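Local coordinates for protein glycosyl hydrolase, family 38 (Enterococcus faecalis, PDB 5KBP) that is probably an alpha-mannosidase, hydrolysing alpha-linked mannose residues as a member of glycoside hydrolase family 38, at residues Ile11-Arg19 against Phe52-Asp63; Pro88-Phe96 against Leu123-Met133. All blocks are in the same frame, centred on the assembly; numbering follows the deposited sequence.

Both contacts belong to the family 38 N-terminal domain, their centres about 13 Å apart; contact 1 closes along the chain before contact 2 opens. Residues 52-63 and 88-96 run together near helix 59-65: Thr58 N lies 2.9 Å from Phe89 O and Ile59 N 3.1 Å from Tyr90 O, both probable hydrogen bonds. Asp55 forms a second junction, its OD1 resting 3.3 Å from Tyr125 CE2. His16 to Asp18 probably correspond to the His-X-Asp element that helps bind the catalytic metal in related enzymes, and contact 2 approaches it through Pro127 and Asp128, which touch His16. The calcium site seen at Phe253 and Tyr256, unoccupied in this chain, lies away from both.

Contact 1 of 2, residues Ile11-Arg19 against Phe52-Asp63; sequences IVSHSHWDR and FHLDGQTIILDD
Asp55 reaches across to the backbone of Trp17, its CG swung anti to the backbone N (chi1 -155°), from a type I' turn, Leu54 to Gln57, that follows strand 52-53 in the alpha/beta N-terminal domain. The chain before Trp17 leaves the carboxyl end of strand 7-13, the middle strand of a three-stranded parallel sheet, and helix 25-45 separates the two segments in sequence. The tight part centres on the carboxylate. Asp55 OD2 accepts Trp17 N at 2.7 Å from one face of its plane and Gln57 NE2 at 2.7 Å from the opposite face, so two donors grip a single oxygen. Gln57 NE2 also donates to Trp17 O (3.2 Å), closing a small polar network. Asp55 OD1, buried and without a hydrogen-bond partner in the model, lies 3.4 Å from His16 CD2, the ring and carboxylate planes being nearly perpendicular; His16 ND1, on the other side of CG, is hydrogen-bonded to Asp234 OD2. Nearer the strand, one face of Phe52 receives the CA of His14 in a CH-pi contact, and His53 N donates to Ser13 O.

Packing is looser at two places: Val12 CG1 only skirts His53 CB, and Trp17 CB is 4.4 Å from Ile60 CD1. The helical end, beside the partly exposed Asp62, supplies a second firm point. Arg19, extended from CG to NE, lays one face of its guanidinium over Ile59 CD1 and meets the buried Asp63 side-on: NE to OD2 at 2.8 Å, on the syn side, and NH2 to OD1 at 3.1 Å.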
# COMPACT_ATOMS: atom_id res chain seq x y z
N ILE A 11 31.30 15.30 20.34
CA ILE A 11 31.06 14.31 19.30
C ILE A 11 29.70 13.69 19.55
O ILE A 11 29.51 12.97 20.54
CB ILE A 11 32.18 13.26 19.27
CG1 ILE A 11 33.52 13.94 19.02
CG2 ILE A 11 31.89 12.22 18.20
CD1 ILE A 11 34.72 13.11 19.41
N VAL A 12 28.75 13.95 18.66
CA VAL A 12 27.38 13.46 18.78
C VAL A 12 27.18 12.38 17.73
O VAL A 12 27.13 12.67 16.53
CB VAL A 12 26.35 14.59 18.62
CG1 VAL A 12 24.94 14.02 18.63
CG2 VAL A 12 26.53 15.62 19.73
N SER A 13 27.08 11.13 18.17
CA SER A 13 26.79 10.02 17.27
C SER A 13 25.32 10.03 16.88
O SER A 13 24.44 10.30 17.71
CB SER A 13 27.16 8.69 17.92
OG SER A 13 28.55 8.62 18.16
N HIS A 14 25.05 9.74 15.61
CA HIS A 14 23.70 9.80 15.08
C HIS A 14 23.65 9.01 13.78
O HIS A 14 24.65 8.41 13.36
CB HIS A 14 23.26 11.25 14.83
CG HIS A 14 23.83 11.84 13.58
ND1 HIS A 14 23.15 11.85 12.39
CD2 HIS A 14 25.03 12.42 13.34
CE1 HIS A 14 23.90 12.42 11.46
NE2 HIS A 14 25.04 12.78 12.01
N SER A 15 22.49 9.02 13.14
CA SER A 15 22.34 8.48 11.79
C SER A 15 21.11 9.13 11.18
O SER A 15 19.99 8.87 11.62
CB SER A 15 22.22 6.96 11.81
OG SER A 15 22.21 6.45 10.49
N HIS A 16 21.32 9.98 10.17
CA HIS A 16 20.21 10.60 9.45
C HIS A 16 19.52 9.52 8.62
O HIS A 16 20.06 9.08 7.60
CB HIS A 16 20.71 11.74 8.57
CG HIS A 16 19.62 12.47 7.86
ND1 HIS A 16 19.44 12.39 6.49
CD2 HIS A 16 18.64 13.29 8.32
CE1 HIS A 16 18.40 13.13 6.14
NE2 HIS A 16 17.90 13.68 7.23
N TRP A 17 18.33 9.11 9.04
CA TRP A 17 17.67 7.94 8.48
C TRP A 17 16.46 8.36 7.65
O TRP A 17 15.36 8.54 8.17
CB TRP A 17 17.26 6.97 9.58
CG TRP A 17 16.95 5.63 9.02
CD1 TRP A 17 15.72 5.15 8.68
CD2 TRP A 17 17.89 4.61 8.70
NE1 TRP A 17 15.84 3.88 8.17
CE2 TRP A 17 17.16 3.52 8.18
CE3 TRP A 17 19.28 4.50 8.80
CZ2 TRP A 17 17.77 2.34 7.76
CZ3 TRP A 17 19.88 3.32 8.39
CH2 TRP A 17 19.13 2.26 7.88
N ASP A 18 16.68 8.51 6.35
CA ASP A 18 15.57 8.66 5.42
C ASP A 18 14.75 7.37 5.40
O ASP A 18 15.26 6.31 5.05
CB ASP A 18 16.08 9.00 4.02
CG ASP A 18 16.94 10.25 4.01
OD1 ASP A 18 16.37 11.36 4.02
OD2 ASP A 18 18.18 10.12 3.97
N ARG A 19 13.48 7.48 5.80
CA ARG A 19 12.66 6.29 6.00
C ARG A 19 12.50 5.50 4.71
O ARG A 19 12.47 4.26 4.72
CB ARG A 19 11.30 6.69 6.57
CG ARG A 19 10.49 5.55 7.16
CD ARG A 19 9.38 6.09 8.04
NE ARG A 19 8.56 5.03 8.62
CZ ARG A 19 7.45 4.55 8.06
NH1 ARG A 19 7.02 5.05 6.91
NH2 ARG A 19 6.77 3.58 8.65
N PHE A 52 23.15 8.21 21.74
CA PHE A 52 22.96 8.16 20.30
C PHE A 52 21.72 8.96 19.95
O PHE A 52 20.64 8.71 20.49
CB PHE A 52 22.81 6.71 19.81
CG PHE A 52 22.77 6.57 18.31
CD1 PHE A 52 23.95 6.48 17.59
CD2 PHE A 52 21.57 6.52 17.63
CE1 PHE A 52 23.93 6.35 16.21
CE2 PHE A 52 21.54 6.38 16.26
CZ PHE A 52 22.72 6.30 15.54
N HIS A 53 21.88 9.94 19.07
CA HIS A 53 20.77 10.81 18.68
C HIS A 53 19.96 10.13 17.58
O HIS A 53 20.48 9.88 16.49
CB HIS A 53 21.29 12.17 18.21
CG HIS A 53 20.22 13.20 18.06
ND1 HIS A 53 19.74 13.60 16.83
CD2 HIS A 53 19.54 13.92 18.98
CE1 HIS A 53 18.81 14.52 17.00
NE2 HIS A 53 18.67 14.73 18.29
N LEU A 54 18.69 9.85 17.87
CA LEU A 54 17.85 9.06 16.98
C LEU A 54 17.17 9.92 15.92
O LEU A 54 15.97 9.81 15.68
CB LEU A 54 16.83 8.27 17.79
CG LEU A 54 16.42 6.93 17.18
CD1 LEU A 54 17.64 6.05 16.97
CD2 LEU A 54 15.38 6.24 18.05
N ASP A 55 17.95 10.78 15.27
CA ASP A 55 17.53 11.52 14.08
C ASP A 55 16.31 12.40 14.31
O ASP A 55 15.59 12.73 13.37
CB ASP A 55 17.28 10.55 12.91
CG ASP A 55 17.43 11.22 11.56
OD1 ASP A 55 18.13 12.25 11.49
OD2 ASP A 55 16.86 10.70 10.57
N GLY A 56 16.05 12.79 15.56
CA GLY A 56 14.99 13.74 15.84
C GLY A 56 13.58 13.26 15.58
O GLY A 56 12.65 14.07 15.63
N GLN A 57 13.38 11.97 15.32
CA GLN A 57 12.07 11.43 14.97
C GLN A 57 11.77 10.21 15.84
O GLN A 57 12.62 9.32 15.97
CB GLN A 57 12.01 11.05 13.49
CG GLN A 57 13.27 10.36 12.98
CD GLN A 57 13.15 9.90 11.55
OE1 GLN A 57 12.06 9.56 11.08
NE2 GLN A 57 14.26 9.90 10.83
N THR A 58 10.57 10.17 16.41
CA THR A 58 10.16 9.08 17.29
C THR A 58 9.65 7.86 16.53
O THR A 58 9.53 6.79 17.12
CB THR A 58 9.08 9.55 18.26
OG1 THR A 58 7.93 9.97 17.52
CG2 THR A 58 9.58 10.72 19.10
N ILE A 59 9.34 8.00 15.23
CA ILE A 59 8.80 6.87 14.47
C ILE A 59 9.83 5.76 14.31
O ILE A 59 9.46 4.62 14.00
CB ILE A 59 8.29 7.34 13.10
CG1 ILE A 59 7.29 6.34 12.52
CG2 ILE A 59 9.45 7.55 12.13
CD1 ILE A 59 6.77 6.71 11.15
N ILE A 60 11.12 6.06 14.52
CA ILE A 60 12.14 5.02 14.46
C ILE A 60 11.90 3.97 15.54
O ILE A 60 12.09 2.77 15.31
CB ILE A 60 13.54 5.66 14.58
CG1 ILE A 60 13.83 6.54 13.37
CG2 ILE A 60 14.62 4.58 14.74
CD1 ILE A 60 15.19 7.21 13.41
N LEU A 61 11.47 4.41 16.73
CA LEU A 61 11.14 3.47 17.79
C LEU A 61 9.97 2.58 17.38
O LEU A 61 9.99 1.36 17.62
CB LEU A 61 10.80 4.23 19.07
CG LEU A 61 11.85 5.20 19.61
CD1 LEU A 61 11.26 6.07 20.70
CD2 LEU A 61 13.06 4.44 20.14
N ASP A 62 8.95 3.16 16.76
CA ASP A 62 7.79 2.38 16.33
C ASP A 62 8.16 1.40 15.22
O ASP A 62 7.75 0.24 15.25
CB ASP A 62 6.67 3.31 15.86
CG ASP A 62 6.16 4.21 16.97
OD1 ASP A 62 6.28 3.82 18.15
OD2 ASP A 62 5.63 5.30 16.66
N ASP A 63 8.94 1.86 14.24
CA ASP A 63 9.32 0.99 13.13
C ASP A 63 10.20 -0.17 13.59
O ASP A 63 10.18 -1.24 12.99
CB ASP A 63 10.04 1.79 12.05
CG ASP A 63 9.15 2.85 11.42
OD1 ASP A 63 7.91 2.67 11.43
OD2 ASP A 63 9.68 3.85 10.90

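Contact 2 of 2, residues Pro88-Phe96 against Leu123-Met133; sequences PFYILQDDF and LGYFPDTFGNM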
# COMPACT_ATOMS: atom_id res chain seq x y z
N PRO A 88 12.36 15.71 19.00
CA PRO A 88 10.99 15.92 19.50
C PRO A 88 9.89 15.71 18.46
O PRO A 88 8.72 15.91 18.79
CB PRO A 88 11.02 17.37 19.95
CG PRO A 88 11.95 18.03 18.97
CD PRO A 88 12.98 16.98 18.58
N PHE A 89 10.25 15.34 17.24
CA PHE A 89 9.28 15.19 16.16
C PHE A 89 8.87 13.73 16.00
O PHE A 89 9.49 12.81 16.54
CB PHE A 89 9.85 15.72 14.84
CG PHE A 89 10.15 17.19 14.85
CD1 PHE A 89 9.57 18.03 15.79
CD2 PHE A 89 11.01 17.74 13.91
CE1 PHE A 89 9.85 19.39 15.79
CE2 PHE A 89 11.29 19.09 13.90
CZ PHE A 89 10.71 19.92 14.84
N TYR A 90 7.79 13.52 15.24
CA TYR A 90 7.39 12.17 14.87
C TYR A 90 8.14 11.71 13.63
O TYR A 90 8.66 10.59 13.58
CB TYR A 90 5.88 12.13 14.64
CG TYR A 90 5.34 10.80 14.17
CD1 TYR A 90 5.29 9.70 15.03
CD2 TYR A 90 4.88 10.63 12.87
CE1 TYR A 90 4.79 8.48 14.60
CE2 TYR A 90 4.39 9.42 12.43
CZ TYR A 90 4.35 8.35 13.30
OH TYR A 90 3.85 7.14 12.87
N ILE A 91 8.22 12.57 12.61
CA ILE A 91 9.01 12.32 11.41
C ILE A 91 9.75 13.61 11.06
O ILE A 91 9.45 14.69 11.56
CB ILE A 91 8.14 11.85 10.23
CG1 ILE A 91 6.89 12.72 10.09
CG2 ILE A 91 7.77 10.39 10.39
CD1 ILE A 91 7.03 13.89 9.15
N LEU A 92 10.74 13.47 10.18
CA LEU A 92 11.47 14.61 9.63
C LEU A 92 10.82 14.99 8.31
O LEU A 92 10.99 14.29 7.31
CB LEU A 92 12.95 14.28 9.45
CG LEU A 92 13.73 13.87 10.70
CD1 LEU A 92 15.22 13.81 10.39
CD2 LEU A 92 13.44 14.81 11.86
N GLN A 93 10.09 16.09 8.30
CA GLN A 93 9.22 16.45 7.19
C GLN A 93 9.90 17.44 6.25
O GLN A 93 10.97 17.99 6.53
CB GLN A 93 7.91 17.04 7.70
CG GLN A 93 8.00 18.51 8.10
CD GLN A 93 8.64 18.73 9.46
OE1 GLN A 93 9.27 17.82 10.01
NE2 GLN A 93 8.49 19.93 10.00
N ASP A 94 9.24 17.66 5.11
CA ASP A 94 9.51 18.83 4.28
C ASP A 94 8.62 19.97 4.77
O ASP A 94 7.41 19.79 4.93
CB ASP A 94 9.24 18.54 2.81
CG ASP A 94 9.53 19.73 1.91
OD1 ASP A 94 8.64 20.60 1.78
OD2 ASP A 94 10.64 19.80 1.35
N ASP A 95 9.23 21.13 5.00
CA ASP A 95 8.51 22.22 5.65
C ASP A 95 7.39 22.76 4.77
O ASP A 95 6.23 22.84 5.20
CB ASP A 95 9.48 23.34 6.02
CG ASP A 95 10.17 23.10 7.35
OD1 ASP A 95 9.69 22.24 8.11
OD2 ASP A 95 11.17 23.79 7.64
N PHE A 96 7.70 23.12 3.52
CA PHE A 96 6.75 23.84 2.69
C PHE A 96 5.71 22.95 2.03
O PHE A 96 4.64 23.44 1.66
CB PHE A 96 7.49 24.63 1.61
CG PHE A 96 8.35 25.74 2.16
CD1 PHE A 96 7.77 26.89 2.66
CD2 PHE A 96 9.73 25.63 2.16
CE1 PHE A 96 8.56 27.92 3.16
CE2 PHE A 96 10.52 26.65 2.66
CZ PHE A 96 9.93 27.79 3.16
N LEU A 123 15.25 20.20 20.82
CA LEU A 123 15.94 20.83 19.71
C LEU A 123 15.16 20.59 18.43
O LEU A 123 14.88 19.44 18.08
CB LEU A 123 17.37 20.29 19.56
CG LEU A 123 18.13 20.73 18.31
CD1 LEU A 123 18.46 22.22 18.39
CD2 LEU A 123 19.39 19.90 18.12
N GLY A 124 14.79 21.66 17.74
CA GLY A 124 14.23 21.54 16.41
C GLY A 124 15.26 20.94 15.47
O GLY A 124 16.36 21.48 15.33
N TYR A 125 14.92 19.84 14.82
CA TYR A 125 15.88 19.06 14.03
C TYR A 125 15.48 19.14 12.56
O TYR A 125 14.54 18.46 12.12
CB TYR A 125 15.93 17.62 14.53
CG TYR A 125 17.22 16.88 14.22
CD1 TYR A 125 18.43 17.32 14.74
CD2 TYR A 125 17.21 15.74 13.44
CE1 TYR A 125 19.61 16.64 14.47
CE2 TYR A 125 18.38 15.06 13.16
CZ TYR A 125 19.58 15.51 13.68
OH TYR A 125 20.74 14.84 13.41
N PHE A 126 16.20 19.96 11.79
CA PHE A 126 15.98 20.10 10.35
C PHE A 126 17.30 19.91 9.61
O PHE A 126 17.76 20.81 8.90
CB PHE A 126 15.37 21.46 10.02
CG PHE A 126 14.12 21.78 10.79
CD1 PHE A 126 12.89 21.38 10.32
CD2 PHE A 126 14.19 22.48 11.99
CE1 PHE A 126 11.73 21.66 11.02
CE2 PHE A 126 13.04 22.77 12.69
CZ PHE A 126 11.81 22.36 12.21
N PRO A 127 17.93 18.74 9.73
CA PRO A 127 19.29 18.59 9.19
C PRO A 127 19.34 18.62 7.67
O PRO A 127 20.36 19.04 7.11
CB PRO A 127 19.74 17.24 9.75
CG PRO A 127 18.47 16.47 9.90
CD PRO A 127 17.42 17.47 10.28
N ASP A 128 18.28 18.19 6.98
CA ASP A 128 18.31 18.07 5.53
C ASP A 128 17.06 18.66 4.88
O ASP A 128 16.74 18.33 3.74
CB ASP A 128 18.47 16.60 5.12
CG ASP A 128 19.05 16.45 3.73
OD1 ASP A 128 19.75 17.37 3.28
OD2 ASP A 128 18.80 15.40 3.10
N THR A 129 16.35 19.55 5.59
CA THR A 129 15.11 20.10 5.06
C THR A 129 15.40 21.06 3.91
O THR A 129 16.25 21.95 4.03
CB THR A 129 14.34 20.82 6.16
OG1 THR A 129 14.20 19.96 7.30
CG2 THR A 129 12.95 21.22 5.67
N PHE A 130 14.70 20.88 2.79
CA PHE A 130 14.88 21.71 1.60
C PHE A 130 14.18 23.04 1.84
O PHE A 130 13.03 23.24 1.45
CB PHE A 130 14.33 21.01 0.36
CG PHE A 130 14.84 19.60 0.18
CD1 PHE A 130 16.10 19.23 0.62
CD2 PHE A 130 14.05 18.65 -0.45
CE1 PHE A 130 16.56 17.93 0.45
CE2 PHE A 130 14.50 17.36 -0.63
CZ PHE A 130 15.76 17.00 -0.18
N GLY A 131 14.89 23.97 2.47
CA GLY A 131 14.30 25.25 2.81
C GLY A 131 13.48 25.19 4.08
O GLY A 131 12.75 24.22 4.31
N ASN A 132 13.60 26.21 4.92
CA ASN A 132 12.93 26.25 6.21
C ASN A 132 11.89 27.36 6.24
O ASN A 132 12.15 28.48 5.79
CB ASN A 132 13.93 26.43 7.35
CG ASN A 132 14.77 25.19 7.59
OD1 ASN A 132 14.39 24.32 8.37
ND2 ASN A 132 15.90 25.09 6.91
N MET A 133 10.71 27.04 6.77
CA MET A 133 9.61 27.99 6.82
C MET A 133 9.97 29.19 7.68
O MET A 133 10.74 29.09 8.64
CB MET A 133 8.36 27.30 7.38
CG MET A 133 8.58 26.69 8.75
SD MET A 133 7.15 25.82 9.41
CE MET A 133 7.03 24.44 8.29
O HOH W 1 12.49 17.99 10.24
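Phe89 and Phe126 meet obliquely, their ring planes 59° apart and their centroids 5.5 Å from each other. Phe126 CZ comes in at the edge of the Phe89 ring, 3.7 Å from CE2, while the next edge atom of Phe126, CE1, faces polar groups: Gln93 NE2, near the ring plane, and Asp95 OD1. Gln93 gets there by a bend at chi2 (-78°), which brings its amide round to the ring; NE2 is hydrogen-bonded to Asn103 OD1, and OE1 accepts from a water that donates as well to Tyr125 O, 2.8 Å away. Leu92 points its branched end at Tyr125: Leu92 CD1 lies at the ring's edge, 4.1 Å from Tyr125 CD2.

These side chains join a loop to a sheet. Residues 88-96 form the irregular connection from strand 84-85 to helix 100-117, and strand 124-126 is an outermost strand of a mixed five-stranded sheet; helix 136-141 adds Thr136 and Met140 against Phe126. Past the strand, the chain turns at Phe130, centre of an inverse gamma turn, and curls around Asp95. Thr129 and Met133 cross the Asp95 side chain at about a right angle, Asn132 at a slant: Thr129 CG2 is 3.7 Å from Asp95 OD2, and Met133 CE 3.5 Å from Asp95 OD1, the methionine chain bent back at chi3 (67°). Polar support across the contact is thin, a weak bond of 3.4 Å from Met133 N to Asp95 OD2; Asn132 OD1, itself an acceptor, lies close to Asp95 OD2 without a hydrogen bond between them. The Phe96 ring meets Gly131 and Asn132 at a slant, with Phe96 CZ 3.5 Å from Asn132 O, and also meets the ring of His714.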